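Local structure of probable hydrolase (Pseudomonas aeruginosa, 7AL5) at residues His20-Pro25 with Leu53-Leu58; Val8-Pro13 with Leu85-Gln90. The protein is probably a hydrolase of the alpha/beta hydrolase superfamily, its natural substrate not established. One frame throughout, in Å; residues are numbered along the deposited sequence.

Interaction 1: residues His20-Pro25 with Leu53-Leu58; sequences HLFGPP and LRIVAL
H20, L21 and F22 pair with A57, V56 and I55 as antiparallel neighbours in the central sheet of an alpha/beta hydrolase fold, where 16-22 is the strand beside 53-58. Four backbone hydrogen bonds join them. H20 and A57 exchange two, and F22 and I55 two more, the straightest being F22 N to I55 O at 2.9 Å and 171°. L21 and V56 form the non-hydrogen-bonded pair between.

Apolar contacts lie on both faces. The F22 ring presents its edge to the small A57, F22 CE1 lying 3.8 Å from A57 CB, and H20 CD2 lies above one face of the ring, offset toward the rim; H20 ND1 is hydrogen-bonded to E7 OE1. On the other face the branched L21 and V56 meet through L21 CD2 and V56 CG1 at 4.2 Å.

G23 has a positive phi, which glycine tolerates easily, and its CA sits 3.5 Å from L53 O in a CA-H...O contact. Across from it, R54 reaches over to the loop 23-25. Its CG is anti to the backbone N (chi1 175°) and the chain bends at chi2, which brings the guanidinium between L21 CB and P25 CA on opposite faces. At its edge, R54 NH2 makes a weak hydrogen bond to G23 O, 3.0 Å long at 130°.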
loop_
_atom_site.group_PDB
_atom_site.type_symbol
_atom_site.label_atom_id
_atom_site.label_comp_id
_atom_site.label_asym_id
_atom_site.label_seq_id
_atom_site.Cartn_x
_atom_site.Cartn_y
_atom_site.Cartn_z
ATOM N N HIS A 20 -1.088 22.778 8.283
ATOM C CA HIS A 20 -0.802 24.202 8.116
ATOM C C HIS A 20 -0.137 24.716 9.382
ATOM O O HIS A 20 -0.609 24.443 10.483
ATOM C CB HIS A 20 -2.066 25.043 7.847
ATOM C CG HIS A 20 -1.738 26.417 7.361
ATOM N ND1 HIS A 20 -1.588 26.712 6.020
ATOM C CD2 HIS A 20 -1.386 27.541 8.035
ATOM C CE1 HIS A 20 -1.201 27.968 5.888
ATOM N NE2 HIS A 20 -1.076 28.497 7.093
ATOM N N LEU A 21 0.942 25.461 9.239
ATOM C CA LEU A 21 1.702 25.915 10.394
ATOM C C LEU A 21 1.373 27.365 10.671
ATOM O O LEU A 21 1.500 28.207 9.779
ATOM C CB LEU A 21 3.208 25.762 10.181
ATOM C CG LEU A 21 3.605 24.403 9.630
ATOM C CD1 LEU A 21 5.099 24.196 9.589
ATOM C CD2 LEU A 21 2.949 23.266 10.412
ATOM N N PHE A 22 0.971 27.662 11.904
ATOM C CA PHE A 22 0.695 29.041 12.316
ATOM C C PHE A 22 1.633 29.457 13.447
ATOM O O PHE A 22 1.860 28.689 14.380
ATOM C CB PHE A 22 -0.749 29.242 12.848
ATOM C CG PHE A 22 -1.855 28.957 11.875
ATOM C CD1 PHE A 22 -2.418 27.719 11.807
ATOM C CD2 PHE A 22 -2.372 29.958 11.081
ATOM C CE1 PHE A 22 -3.456 27.451 10.950
ATOM C CE2 PHE A 22 -3.399 29.712 10.220
ATOM C CZ PHE A 22 -3.957 28.460 10.164
ATOM N N GLY A 23 2.122 30.689 13.405
ATOM C CA GLY A 23 2.775 31.277 14.554
ATOM C C GLY A 23 4.284 31.165 14.568
ATOM O O GLY A 23 4.914 30.595 13.675
ATOM N N PRO A 24 4.886 31.704 15.609
ATOM C CA PRO A 24 6.370 31.749 15.707
ATOM C C PRO A 24 6.989 30.383 15.963
ATOM O O PRO A 24 6.518 29.619 16.821
ATOM C CB PRO A 24 6.615 32.668 16.917
ATOM C CG PRO A 24 5.269 33.263 17.255
ATOM C CD PRO A 24 4.228 32.303 16.777
ATOM N N PRO A 25 8.110 30.075 15.310
ATOM C CA PRO A 25 8.767 28.786 15.558
ATOM C C PRO A 25 9.004 28.463 17.009
ATOM O O PRO A 25 9.014 27.273 17.363
ATOM C CB PRO A 25 10.101 28.920 14.807
ATOM C CG PRO A 25 9.862 29.904 13.734
ATOM C CD PRO A 25 8.624 30.720 14.087
ATOM N N LEU A 53 1.371 31.194 20.193
ATOM C CA LEU A 53 1.366 29.751 20.050
ATOM C C LEU A 53 1.933 29.313 18.713
ATOM O O LEU A 53 1.756 29.975 17.692
ATOM C CB LEU A 53 -0.063 29.219 20.172
ATOM C CG LEU A 53 -0.833 29.744 21.382
ATOM C CD1 LEU A 53 -2.076 28.960 21.563
ATOM C CD2 LEU A 53 -0.018 29.668 22.635
ATOM N N ARG A 54 2.576 28.164 18.725
ATOM C CA ARG A 54 3.000 27.487 17.504
ATOM C C ARG A 54 1.956 26.405 17.230
ATOM O O ARG A 54 2.005 25.308 17.781
ATOM C CB ARG A 54 4.401 26.940 17.685
ATOM C CG ARG A 54 4.892 26.135 16.538
ATOM C CD ARG A 54 5.055 26.980 15.294
ATOM N NE ARG A 54 5.862 26.269 14.313
ATOM C CZ ARG A 54 6.103 26.707 13.092
ATOM N NH1 ARG A 54 6.862 25.986 12.271
ATOM N NH2 ARG A 54 5.577 27.850 12.698
ATOM N N ILE A 55 0.996 26.730 16.401
ATOM C CA ILE A 55 -0.136 25.823 16.128
ATOM C C ILE A 55 0.118 25.007 14.869
ATOM O O ILE A 55 0.350 25.564 13.828
ATOM C CB ILE A 55 -1.445 26.613 16.050
ATOM C CG1 ILE A 55 -1.902 27.053 17.437
ATOM C CG2 ILE A 55 -2.493 25.781 15.341
ATOM C CD1 ILE A 55 -2.141 28.508 17.590
ATOM N N VAL A 56 0.111 23.696 15.027
ATOM C CA VAL A 56 0.179 22.773 13.905
ATOM C C VAL A 56 -1.256 22.345 13.649
ATOM O O VAL A 56 -1.805 21.541 14.401
ATOM C CB VAL A 56 1.089 21.584 14.215
ATOM C CG1 VAL A 56 1.056 20.603 13.087
ATOM C CG2 VAL A 56 2.505 22.062 14.435
ATOM N N ALA A 57 -1.884 22.906 12.614
ATOM C CA ALA A 57 -3.287 22.615 12.298
ATOM C C ALA A 57 -3.269 21.403 11.398
ATOM O O ALA A 57 -2.926 21.493 10.214
ATOM C CB ALA A 57 -3.981 23.789 11.621
ATOM N N LEU A 58 -3.538 20.264 11.977
ATOM C CA LEU A 58 -3.419 18.955 11.326
ATOM C C LEU A 58 -4.669 18.566 10.557
ATOM O O LEU A 58 -5.717 18.838 11.011
ATOM C CB LEU A 58 -3.149 17.968 12.455
ATOM C CG LEU A 58 -2.807 16.547 12.068
ATOM C CD1 LEU A 58 -1.482 16.485 11.347
ATOM C CD2 LEU A 58 -2.789 15.684 13.304
#

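Interaction 2: residues Val8-Pro13 with Leu85-Gln90; sequences VRISLP and LMVAEQ
I10 and L12 set their side chains against V87, M86 and Q90 where strand 7-11, outermost in the central sheet within this chain, meets helix 77-90. The helix belongs to one of the layers that flank the sheet in the alpha/beta hydrolase fold; strand and helix directions differ by 103°, with a closest axis approach of 8.6 Å.

Apolar contacts carry most of the interface. The two methyls of V87 are shared: V87 CG1 meets I10 CD1 at 3.9 Å, the side chains crossing at about a right angle, while V87 CG2 meets L12 CD1 at 4.0 Å. The extended I10, with chi2 at -178°, is long enough to reach the helix, and the compact V87 lets both partners come close. L12 also lays its CG against M86 CB at 3.9 Å. M86, a selenomethionine, bends at chi3, and its terminal CE comes 4.0 Å from P13 CG, a flexible chain meeting a rigid ring. M86 also packs on L150 of the third subunit.

Q90 brings a polar group to the strand. With CG anti to the backbone N (chi1 -177°) and a bend at chi2, its aliphatic part slides past I10 in the opposite direction, Q90 CG lying 3.9 Å from I10 CG2. Q90 CD lies 3.1 Å from S11 O, yet no hydrogen bond forms: OE1 is itself an acceptor, and the angle from NE2 is poor. S11 OG is hydrogen-bonded to OE2 of E191 of the second subunit.

Among the neighbouring strands, I10 touches A19 and L12 touches L17 on 16-22, while I10 reaches V56 and V87 reaches L58 on 53-58.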
loop_
_atom_site.group_PDB
_atom_site.type_symbol
_atom_site.label_atom_id
_atom_site.label_comp_id
_atom_site.label_asym_id
_atom_site.label_seq_id
_atom_site.Cartn_x
_atom_site.Cartn_y
_atom_site.Cartn_z
ATOM N N VAL A 8 2.863 22.001 4.956
ATOM C CA VAL A 8 3.813 20.897 4.914
ATOM C C VAL A 8 3.136 19.533 4.928
ATOM O O VAL A 8 1.969 19.390 5.289
ATOM C CB VAL A 8 4.806 20.967 6.093
ATOM C CG1 VAL A 8 5.516 22.294 6.102
ATOM C CG2 VAL A 8 4.069 20.780 7.441
ATOM N N ARG A 9 3.912 18.523 4.524
ATOM C CA ARG A 9 3.636 17.132 4.823
ATOM C C ARG A 9 4.374 16.710 6.092
ATOM O O ARG A 9 5.443 17.230 6.419
ATOM C CB ARG A 9 4.071 16.222 3.694
ATOM C CG ARG A 9 3.720 16.728 2.311
ATOM C CD ARG A 9 2.229 16.695 2.070
ATOM N NE ARG A 9 1.633 15.357 2.047
ATOM C CZ ARG A 9 0.318 15.153 1.856
ATOM N NH1 ARG A 9 -0.494 16.197 1.675
ATOM N NH2 ARG A 9 -0.199 13.922 1.809
ATOM N N ILE A 10 3.770 15.791 6.833
ATOM C CA ILE A 10 4.346 15.282 8.057
ATOM C C ILE A 10 4.347 13.781 7.897
ATOM O O ILE A 10 3.277 13.159 7.890
ATOM C CB ILE A 10 3.572 15.689 9.313
ATOM C CG1 ILE A 10 3.606 17.201 9.538
ATOM C CG2 ILE A 10 4.197 14.966 10.499
ATOM C CD1 ILE A 10 2.863 17.689 10.831
ATOM N N SER A 11 5.534 13.198 7.780
ATOM C CA SER A 11 5.682 11.776 7.503
ATOM C C SER A 11 5.700 10.975 8.804
ATOM O O SER A 11 6.646 11.052 9.587
ATOM C CB SER A 11 6.949 11.537 6.687
ATOM O OG SER A 11 6.766 12.115 5.400
ATOM N N LEU A 12 4.657 10.219 9.014
ATOM C CA LEU A 12 4.519 9.164 9.991
ATOM C C LEU A 12 4.913 7.843 9.352
ATOM O O LEU A 12 4.934 7.726 8.133
ATOM C CB LEU A 12 3.072 9.128 10.458
ATOM C CG LEU A 12 2.696 10.143 11.529
ATOM C CD1 LEU A 12 3.238 11.510 11.259
ATOM C CD2 LEU A 12 1.149 10.241 11.645
ATOM N N PRO A 13 5.222 6.820 10.140
ATOM C CA PRO A 13 5.595 5.524 9.541
ATOM C C PRO A 13 4.517 4.859 8.712
ATOM O O PRO A 13 4.849 4.148 7.754
ATOM C CB PRO A 13 5.947 4.666 10.752
ATOM C CG PRO A 13 6.322 5.698 11.840
ATOM C CD PRO A 13 5.446 6.862 11.597
ATOM N N LEU A 85 -0.180 11.656 18.315
ATOM C CA LEU A 85 1.018 11.399 19.118
ATOM C C LEU A 85 2.254 11.252 18.236
ATOM O O LEU A 85 3.321 11.809 18.526
ATOM C CB LEU A 85 0.806 10.148 19.969
ATOM C CG LEU A 85 1.957 9.660 20.857
ATOM C CD1 LEU A 85 2.251 10.676 21.919
ATOM C CD2 LEU A 85 1.626 8.343 21.495
HETATM N N MSE A 86 2.121 10.532 17.145
HETATM C CA MSE A 86 3.207 10.305 16.174
HETATM C C MSE A 86 3.582 11.608 15.472
HETATM O O MSE A 86 4.718 11.727 15.119
HETATM C CB MSE A 86 2.842 9.132 15.285
HETATM C CG MSE A 86 2.716 7.901 16.096
HETATM SE SE MSE A 86 2.943 6.345 15.087
HETATM C CE MSE A 86 4.750 5.918 15.468
ATOM N N VAL A 87 2.632 12.499 15.221
ATOM C CA VAL A 87 2.957 13.795 14.650
ATOM C C VAL A 87 3.905 14.533 15.575
ATOM O O VAL A 87 4.929 15.067 15.138
ATOM C CB VAL A 87 1.685 14.617 14.395
ATOM C CG1 VAL A 87 2.064 16.040 14.296
ATOM C CG2 VAL A 87 0.954 14.153 13.104
ATOM N N ALA A 88 3.597 14.545 16.878
ATOM C CA ALA A 88 4.470 15.226 17.843
ATOM C C ALA A 88 5.865 14.612 17.873
ATOM O O ALA A 88 6.872 15.329 17.979
ATOM C CB ALA A 88 3.865 15.181 19.263
ATOM N N GLU A 89 5.939 13.279 17.841
ATOM C CA GLU A 89 7.237 12.607 17.741
ATOM C C GLU A 89 8.018 13.057 16.516
ATOM O O GLU A 89 9.238 13.267 16.585
ATOM C CB GLU A 89 7.038 11.098 17.684
ATOM C CG GLU A 89 6.455 10.530 18.952
ATOM C CD GLU A 89 7.503 10.312 20.018
ATOM O OE1 GLU A 89 8.439 9.536 19.755
ATOM O OE2 GLU A 89 7.388 10.924 21.104
ATOM N N GLN A 90 7.330 13.188 15.379
ATOM C CA GLN A 90 7.974 13.584 14.132
ATOM C C GLN A 90 8.370 15.059 14.137
ATOM O O GLN A 90 9.280 15.466 13.401
ATOM C CB GLN A 90 7.027 13.272 12.983
ATOM C CG GLN A 90 7.603 13.566 11.651
ATOM C CD GLN A 90 8.755 12.622 11.274
ATOM O OE1 GLN A 90 9.022 11.599 11.926
ATOM N NE2 GLN A 90 9.435 12.976 10.213
#

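How the interactions relate
From the N terminus, strand 7-11 comes first and is followed by its hairpin partner 16-22. Interaction 1 joins 20-25 to 53-58, closing a loop of 27 residues that contains strand 28-33. Interaction 2 joins 8-13 to 85-90 and closes a longer loop of 71 residues, inside which interaction 1 is wholly nested. The first ties strand to strand within the central sheet; the second ties strand 7-11, outermost in that sheet within this chain, to helix 77-90, the next helix after strand 53-58. Their centres are 14 Å apart, and they meet directly through apolar side chains: V56 CG1 packs on I10 CD1 at 4.1 Å, and L58 CD1 on V87 CG2 at 3.8 Å.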